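Local coordinates for protein nucleoporin NUP82 (Saccharomyces cerevisiae, PDB 3PBP) that serves as a structural component of the nuclear pore complex, its N-terminal domain binding the nucleoporin NUP116, at residues A[71-74]-A[79-82]; A[165-170]-A[176-181]; A[231-236]-A[330-335]. The protein carries 1 engineered substitution. All coordinates share one frame; numbering follows the deposited sequence.

Interaction 1 (A[71-74]-A[79-82])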
loop_
_atom_site.group_PDB
_atom_site.type_symbol
_atom_site.label_atom_id
_atom_site.label_comp_id
_atom_site.label_asym_id
_atom_site.label_seq_id
_atom_site.Cartn_x
_atom_site.Cartn_y
_atom_site.Cartn_z
ATOM N N VAL A 71 -7.087 17.633 -3.328
ATOM C CA VAL A 71 -7.471 17.931 -1.948
ATOM C C VAL A 71 -8.357 16.798 -1.445
ATOM O O VAL A 71 -9.272 16.343 -2.146
ATOM C CB VAL A 71 -8.214 19.303 -1.786
ATOM C CG1 VAL A 71 -7.567 20.369 -2.639
ATOM C CG2 VAL A 71 -9.640 19.168 -2.121
ATOM N N ILE A 72 -8.064 16.311 -0.245
ATOM C CA ILE A 72 -8.855 15.236 0.327
ATOM C C ILE A 72 -9.314 15.659 1.701
ATOM O O ILE A 72 -8.754 16.570 2.299
ATOM C CB ILE A 72 -8.042 13.927 0.447
ATOM C CG1 ILE A 72 -6.782 14.180 1.270
ATOM C CG2 ILE A 72 -7.661 13.425 -0.924
ATOM C CD1 ILE A 72 -5.984 12.948 1.554
ATOM N N SER A 73 -10.331 14.979 2.205
ATOM C CA SER A 73 -10.882 15.289 3.513
ATOM C C SER A 73 -10.786 14.102 4.448
ATOM O O SER A 73 -10.854 12.961 4.014
ATOM C CB SER A 73 -12.348 15.692 3.363
ATOM O OG SER A 73 -13.027 15.670 4.609
ATOM N N SER A 74 -10.602 14.361 5.735
ATOM C CA SER A 74 -10.561 13.261 6.679
ATOM C C SER A 74 -12.024 12.807 6.786
ATOM O O SER A 74 -12.941 13.612 6.632
ATOM C CB SER A 74 -10.046 13.743 8.030
ATOM O OG SER A 74 -10.948 14.656 8.618
ATOM N N LEU A 79 -10.611 17.779 9.015
ATOM C CA LEU A 79 -9.416 18.233 8.338
ATOM C C LEU A 79 -9.433 18.057 6.814
ATOM O O LEU A 79 -10.044 17.122 6.269
ATOM C CB LEU A 79 -8.197 17.500 8.885
ATOM C CG LEU A 79 -7.859 17.635 10.353
ATOM C CD1 LEU A 79 -6.506 16.959 10.602
ATOM C CD2 LEU A 79 -7.825 19.097 10.729
ATOM N N LEU A 80 -8.744 18.980 6.141
ATOM C CA LEU A 80 -8.580 18.961 4.697
ATOM C C LEU A 80 -7.073 18.894 4.436
ATOM O O LEU A 80 -6.263 19.437 5.193
ATOM C CB LEU A 80 -9.147 20.224 4.063
ATOM C CG LEU A 80 -10.664 20.349 4.053
ATOM C CD1 LEU A 80 -11.019 21.678 3.411
ATOM C CD2 LEU A 80 -11.309 19.181 3.287
ATOM N N CYS A 81 -6.704 18.189 3.380
ATOM C CA CYS A 81 -5.314 18.071 3.011
ATOM C C CYS A 81 -5.205 18.466 1.549
ATOM O O CYS A 81 -5.768 17.801 0.675
ATOM C CB CYS A 81 -4.822 16.642 3.200
ATOM S SG CYS A 81 -3.057 16.477 2.886
ATOM N N LEU A 82 -4.504 19.569 1.293
ATOM C CA LEU A 82 -4.321 20.069 -0.066
ATOM C C LEU A 82 -2.856 19.860 -0.429
ATOM O O LEU A 82 -1.948 20.259 0.322
ATOM C CB LEU A 82 -4.711 21.554 -0.141
ATOM C CG LEU A 82 -6.060 21.874 0.525
ATOM C CD1 LEU A 82 -5.819 22.087 2.007
ATOM C CD2 LEU A 82 -6.708 23.099 -0.078
#
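V71 and L82 pair across the two strands as an antiparallel non-hydrogen-bonded pair, their side chains lying side by side and pointing the same way. CG1 of V71, beside its own backbone N (chi1 -41°), does the touching: it lies 3.8 Å from L82 CG and equally close to L82 CD2. One step along, I72 and C81 form the hydrogen-bonded pair and turn to the other face. I72 carries CG1 between its backbone N and carbonyl carbon (chi1 56°), which sets this methylene 3.7 Å from C81 CB. Two backbone bonds clamp that pair, I72 N to C81 O and C81 N to I72 O (2.8 Å). S73 and L80 return to the V71 face, where L80 reaches across with CD2, 3.6 Å from S73 CB, while S73 OG donates to S74 O.

S74 N still bonds L79 O (2.9 Å), and S74 OG accepts L79 N at 3.2 Å. This hydroxyl is gripped more firmly by S76 OG, with weak bonds from G77 N and D78 N, so it gathers the turn of the beta hairpin around itself.

The strand axes lie 4.6 Å apart. Strand 70-73 is an outermost strand of a four-stranded antiparallel sheet of the beta-propeller domain, and strand 79-83 continues it through backbone bonds to strand 87-92. V71, S73 and L80 pack on F27 of strand 24-29, whereas C81 meets V130 and F132 of strand 127-132, placing the hairpin between two neighbouring sheets.

Interaction 2 (A[165-170]-A[176-181])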
loop_
_atom_site.group_PDB
_atom_site.type_symbol
_atom_site.label_atom_id
_atom_site.label_comp_id
_atom_site.label_asym_id
_atom_site.label_seq_id
_atom_site.Cartn_x
_atom_site.Cartn_y
_atom_site.Cartn_z
ATOM N N VAL A 165 9.742 6.783 7.769
ATOM C CA VAL A 165 9.825 6.407 6.378
ATOM C C VAL A 165 9.921 4.909 6.240
ATOM O O VAL A 165 10.846 4.281 6.761
ATOM C CB VAL A 165 11.040 7.061 5.700
ATOM C CG1 VAL A 165 11.112 6.640 4.244
ATOM C CG2 VAL A 165 10.933 8.571 5.809
ATOM N N LEU A 166 8.950 4.344 5.532
ATOM C CA LEU A 166 8.900 2.917 5.305
ATOM C C LEU A 166 9.171 2.668 3.844
ATOM O O LEU A 166 8.992 3.567 3.018
ATOM C CB LEU A 166 7.526 2.364 5.682
ATOM C CG LEU A 166 7.047 2.649 7.108
ATOM C CD1 LEU A 166 5.910 1.716 7.442
ATOM C CD2 LEU A 166 8.173 2.437 8.101
ATOM N N ASN A 167 9.581 1.436 3.542
ATOM C CA ASN A 167 9.920 0.990 2.187
ATOM C C ASN A 167 11.052 1.855 1.619
ATOM O O ASN A 167 10.989 2.332 0.483
ATOM C CB ASN A 167 8.681 1.017 1.264
ATOM C CG ASN A 167 8.825 0.085 0.060
ATOM O OD1 ASN A 167 9.240 -1.069 0.198
ATOM N ND2 ASN A 167 8.473 0.578 -1.120
ATOM N N LYS A 168 12.089 2.049 2.435
ATOM C CA LYS A 168 13.248 2.847 2.052
ATOM C C LYS A 168 14.001 2.172 0.916
ATOM O O LYS A 168 13.959 0.942 0.768
ATOM C CB LYS A 168 14.193 3.015 3.239
ATOM C CG LYS A 168 13.587 3.680 4.454
ATOM C CD LYS A 168 14.593 3.707 5.589
ATOM C CE LYS A 168 13.932 4.027 6.925
ATOM N NZ LYS A 168 14.846 3.788 8.086
ATOM N N PRO A 169 14.701 2.965 0.088
ATOM C CA PRO A 169 15.450 2.370 -1.020
ATOM C C PRO A 169 16.564 1.449 -0.510
ATOM O O PRO A 169 17.082 1.631 0.595
ATOM C CB PRO A 169 15.985 3.590 -1.765
ATOM C CG PRO A 169 14.949 4.640 -1.491
ATOM C CD PRO A 169 14.676 4.433 -0.023
ATOM N N ASN A 170 16.914 0.456 -1.323
ATOM C CA ASN A 170 17.961 -0.500 -0.980
ATOM C C ASN A 170 19.189 -0.365 -1.865
ATOM O O ASN A 170 19.157 0.279 -2.921
ATOM C CB ASN A 170 17.452 -1.935 -1.110
ATOM C CG ASN A 170 16.634 -2.373 0.081
ATOM O OD1 ASN A 170 17.096 -2.305 1.222
ATOM N ND2 ASN A 170 15.411 -2.838 -0.175
ATOM N N ASP A 176 13.265 -7.820 -6.787
ATOM C CA ASP A 176 12.531 -7.636 -5.535
ATOM C C ASP A 176 13.279 -7.327 -4.234
ATOM O O ASP A 176 13.083 -8.015 -3.230
ATOM C CB ASP A 176 11.630 -8.856 -5.302
ATOM C CG ASP A 176 11.092 -9.446 -6.599
ATOM O OD1 ASP A 176 10.571 -8.679 -7.442
ATOM O OD2 ASP A 176 11.191 -10.685 -6.768
ATOM N N ALA A 177 14.114 -6.295 -4.232
ATOM C CA ALA A 177 14.810 -5.931 -3.001
ATOM C C ALA A 177 13.731 -5.494 -1.996
ATOM O O ALA A 177 13.686 -5.964 -0.851
ATOM C CB ALA A 177 15.786 -4.789 -3.265
ATOM N N ARG A 178 12.859 -4.597 -2.457
ATOM C CA ARG A 178 11.730 -4.056 -1.683
ATOM C C ARG A 178 10.610 -3.796 -2.712
ATOM O O ARG A 178 10.796 -4.060 -3.913
ATOM C CB ARG A 178 12.123 -2.735 -1.023
ATOM C CG ARG A 178 12.717 -1.768 -2.039
ATOM C CD ARG A 178 12.518 -0.321 -1.674
ATOM N NE ARG A 178 12.588 0.503 -2.875
ATOM C CZ ARG A 178 12.225 1.777 -2.932
ATOM N NH1 ARG A 178 11.769 2.388 -1.849
ATOM N NH2 ARG A 178 12.300 2.433 -4.077
ATOM N N VAL A 179 9.468 -3.269 -2.270
ATOM C CA VAL A 179 8.373 -3.009 -3.205
ATOM C C VAL A 179 8.617 -1.774 -4.072
ATOM O O VAL A 179 8.772 -0.667 -3.560
ATOM C CB VAL A 179 7.036 -2.821 -2.479
ATOM C CG1 VAL A 179 5.903 -2.793 -3.487
ATOM C CG2 VAL A 179 6.837 -3.924 -1.482
ATOM N N ASN A 180 8.632 -1.975 -5.386
ATOM C CA ASN A 180 8.854 -0.897 -6.341
ATOM C C ASN A 180 7.664 -0.720 -7.261
ATOM O O ASN A 180 6.832 -1.614 -7.393
ATOM C CB ASN A 180 10.094 -1.189 -7.189
ATOM C CG ASN A 180 11.383 -1.088 -6.389
ATOM O OD1 ASN A 180 11.851 0.018 -6.088
ATOM N ND2 ASN A 180 11.958 -2.240 -6.021
ATOM N N ASP A 181 7.587 0.446 -7.891
ATOM C CA ASP A 181 6.509 0.767 -8.822
ATOM C C ASP A 181 5.099 0.715 -8.226
ATOM O O ASP A 181 4.208 0.070 -8.778
ATOM C CB ASP A 181 6.588 -0.174 -10.025
ATOM C CG ASP A 181 7.978 -0.192 -10.666
ATOM O OD1 ASP A 181 8.326 0.784 -11.377
ATOM O OD2 ASP A 181 8.725 -1.178 -10.448
#
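N167 meets V179 and R178 just after strand 164-166 ends, its backbone in the left-handed region. With CG anti to its own N (chi1 -158°), its amide takes hold of the V179 backbone: ND2 donates to V179 O over 2.8 Å, nearly straight at 167°, in the carbonyl plane and on a lone pair. OD1 receives a weak bond from V179 N at 3.3 Å. ND2 also donates to D149 O, so it has two carbonyl partners.

The main chain of N167 meets R178, whose NH1 approaches N167 O near the guanidinium plane; that bond is modelled too short to be trusted in length. K168 turns its side chain away. P169 then lies alongside R178, its CA 3.6 Å above one face of the guanidinium and offset toward the rim. N170 slides past the arginine in the opposite direction, ND2 3.4 Å from R178 CB, the two flat groups 86° apart. R178 NH2 also donates to D148 O.

Pairing with both N and O of V179 as a peptide group would, the N167 amide joins the end of strand 164-166 to the loop leading to strand 182-187, a connection between blades of the beta-propeller.

Interaction 3 (A[231-236]-A[330-335])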
loop_
_atom_site.group_PDB
_atom_site.type_symbol
_atom_site.label_atom_id
_atom_site.label_comp_id
_atom_site.label_asym_id
_atom_site.label_seq_id
_atom_site.Cartn_x
_atom_site.Cartn_y
_atom_site.Cartn_z
ATOM N N LEU A 231 -5.102 -14.218 19.971
ATOM C CA LEU A 231 -5.116 -15.392 20.838
ATOM C C LEU A 231 -5.410 -16.655 20.054
ATOM O O LEU A 231 -4.880 -17.703 20.357
ATOM C CB LEU A 231 -6.149 -15.236 21.962
ATOM C CG LEU A 231 -5.717 -14.273 23.072
ATOM C CD1 LEU A 231 -6.904 -13.927 23.964
ATOM C CD2 LEU A 231 -4.581 -14.903 23.868
ATOM N N VAL A 232 -6.252 -16.557 19.038
ATOM C CA VAL A 232 -6.587 -17.725 18.233
ATOM C C VAL A 232 -5.373 -18.233 17.473
ATOM O O VAL A 232 -5.213 -19.425 17.274
ATOM C CB VAL A 232 -7.716 -17.416 17.227
ATOM C CG1 VAL A 232 -7.956 -18.606 16.338
ATOM C CG2 VAL A 232 -8.987 -17.067 17.968
HETATM N N MSE A 233 -4.504 -17.326 17.056
HETATM C CA MSE A 233 -3.315 -17.717 16.314
HETATM C C MSE A 233 -2.228 -18.247 17.215
HETATM O O MSE A 233 -1.440 -19.097 16.814
HETATM C CB MSE A 233 -2.764 -16.536 15.555
HETATM C CG MSE A 233 -3.725 -15.983 14.567
HETATM SE SE MSE A 233 -2.745 -14.814 13.434
HETATM C CE MSE A 233 -2.438 -16.039 11.944
ATOM N N TYR A 234 -2.168 -17.713 18.429
ATOM C CA TYR A 234 -1.180 -18.143 19.393
ATOM C C TYR A 234 -1.445 -19.597 19.745
ATOM O O TYR A 234 -0.521 -20.378 19.913
ATOM C CB TYR A 234 -1.263 -17.297 20.652
ATOM C CG TYR A 234 -0.243 -17.724 21.660
ATOM C CD1 TYR A 234 1.113 -17.543 21.414
ATOM C CD2 TYR A 234 -0.624 -18.360 22.847
ATOM C CE1 TYR A 234 2.069 -17.983 22.321
ATOM C CE2 TYR A 234 0.327 -18.805 23.762
ATOM C CZ TYR A 234 1.671 -18.613 23.490
ATOM O OH TYR A 234 2.621 -19.044 24.380
ATOM N N GLU A 235 -2.724 -19.945 19.852
ATOM C CA GLU A 235 -3.152 -21.306 20.169
ATOM C C GLU A 235 -2.919 -22.197 18.951
ATOM O O GLU A 235 -2.626 -23.387 19.065
ATOM C CB GLU A 235 -4.644 -21.319 20.526
ATOM C CG GLU A 235 -5.200 -22.704 20.865
ATOM C CD GLU A 235 -6.721 -22.736 20.990
ATOM O OE1 GLU A 235 -7.287 -21.925 21.767
ATOM O OE2 GLU A 235 -7.343 -23.585 20.311
ATOM N N SER A 236 -3.065 -21.596 17.779
ATOM C CA SER A 236 -2.888 -22.284 16.505
ATOM C C SER A 236 -1.438 -22.709 16.262
ATOM O O SER A 236 -1.131 -23.346 15.254
ATOM C CB SER A 236 -3.369 -21.360 15.374
ATOM O OG SER A 236 -2.799 -21.696 14.125
ATOM N N ASP A 330 -8.930 -14.802 2.605
ATOM C CA ASP A 330 -9.329 -15.961 3.392
ATOM C C ASP A 330 -8.441 -16.331 4.565
ATOM O O ASP A 330 -8.915 -16.937 5.528
ATOM C CB ASP A 330 -9.471 -17.200 2.502
ATOM C CG ASP A 330 -8.174 -17.577 1.788
ATOM O OD1 ASP A 330 -7.878 -18.796 1.660
ATOM O OD2 ASP A 330 -7.453 -16.661 1.332
ATOM N N LEU A 331 -7.154 -15.998 4.497
ATOM C CA LEU A 331 -6.263 -16.338 5.596
ATOM C C LEU A 331 -5.995 -15.157 6.504
ATOM O O LEU A 331 -6.059 -14.006 6.075
ATOM C CB LEU A 331 -4.958 -16.894 5.055
ATOM C CG LEU A 331 -5.185 -18.109 4.160
ATOM C CD1 LEU A 331 -3.851 -18.764 3.850
ATOM C CD2 LEU A 331 -6.106 -19.086 4.852
ATOM N N GLU A 332 -5.723 -15.436 7.769
ATOM C CA GLU A 332 -5.442 -14.368 8.717
ATOM C C GLU A 332 -3.938 -14.060 8.712
ATOM O O GLU A 332 -3.101 -14.954 8.932
ATOM C CB GLU A 332 -5.890 -14.790 10.116
ATOM C CG GLU A 332 -5.844 -13.687 11.152
ATOM C CD GLU A 332 -6.728 -12.513 10.798
ATOM O OE1 GLU A 332 -7.928 -12.732 10.526
ATOM O OE2 GLU A 332 -6.218 -11.370 10.797
HETATM N N MSE A 333 -3.587 -12.809 8.441
HETATM C CA MSE A 333 -2.186 -12.432 8.424
HETATM C C MSE A 333 -1.680 -12.282 9.844
HETATM O O MSE A 333 -2.455 -12.126 10.792
HETATM C CB MSE A 333 -1.978 -11.084 7.744
HETATM C CG MSE A 333 -2.375 -10.977 6.288
HETATM SE SE MSE A 333 -2.317 -9.070 5.746
HETATM C CE MSE A 333 -0.380 -8.836 5.721
ATOM N N SER A 334 -0.362 -12.322 9.978
ATOM C CA SER A 334 0.275 -12.118 11.261
ATOM C C SER A 334 1.070 -10.844 11.054
ATOM O O SER A 334 1.504 -10.534 9.935
ATOM C CB SER A 334 1.233 -13.252 11.598
ATOM O OG SER A 334 2.396 -13.194 10.784
HETATM N N MSE A 335 1.237 -10.086 12.122
HETATM C CA MSE A 335 2.004 -8.864 12.033
HETATM C C MSE A 335 3.484 -9.198 11.838
HETATM O O MSE A 335 3.961 -10.232 12.300
HETATM C CB MSE A 335 1.787 -8.049 13.295
HETATM C CG MSE A 335 0.430 -7.416 13.311
HETATM SE SE MSE A 335 -0.042 -6.594 14.986
HETATM C CE MSE A 335 1.336 -5.306 15.135
#
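M233, a selenomethionine, starts with CG beside its backbone N (chi1 -61°), runs extended through chi2 and bends at chi3 (98°), which swings CE onto the main chain of E332. E332 answers with CG anti to its own backbone N before its chain folds at chi2. The two side chains therefore cross at about a right angle, with the selenium of M233 4.0 Å from E332 CG.

The methyl makes the nearest approach: M233 CE lies 3.3 Å from E332 O and 4.1 Å from E332 CB. Its selenium also sits 3.8 Å from M333 O, so one flexible side chain lies against two successive carbonyls. These are van der Waals contacts. The polar needs of the loop are met by other residues, as N345 ND2 donates to E332 O and Q282 NE2 to S334 O.

M233 belongs to the last turns of helix 220-235, which with helix 243-262 forms a helical excursion from the otherwise beta-rich propeller domain. Segment 330-335 comes from the long loop joining strands 323-329 and 347-355 of a mixed sheet. The contact is small, 128 Å² in all, and the two backbones keep well apart: even the closest CA atoms, those of M233 and S334, are 8.4 Å from each other.

Helix 243-262 also meets the loop, Q252 OE1 accepting from M335 N, while E332 OE2 makes a long, weak ion pair with K229 NZ of helix 220-235. Another protein chain packs on this surface, touching V232, D330, L331 and E332.

In the fold
From the N terminus the three contacts come in series, without nesting or crossing. Interaction 1 closes first, across a turn of four residues, and makes a hairpin within one antiparallel sheet. Interaction 2 closes a loop round the short strand 172-174, tying the end of strand 164-166 to the lead-in of strand 182-187. Interaction 3 spans far more, with 93 residues between its segments, and ties helix 220-235 to the loop after strand 323-329. Interactions 1 and 3 lie on opposite sides of the chain's centre, their centres 35 Å apart. Interactions 2 and 3 come closer, about 11 Å between nearest atoms, without touching.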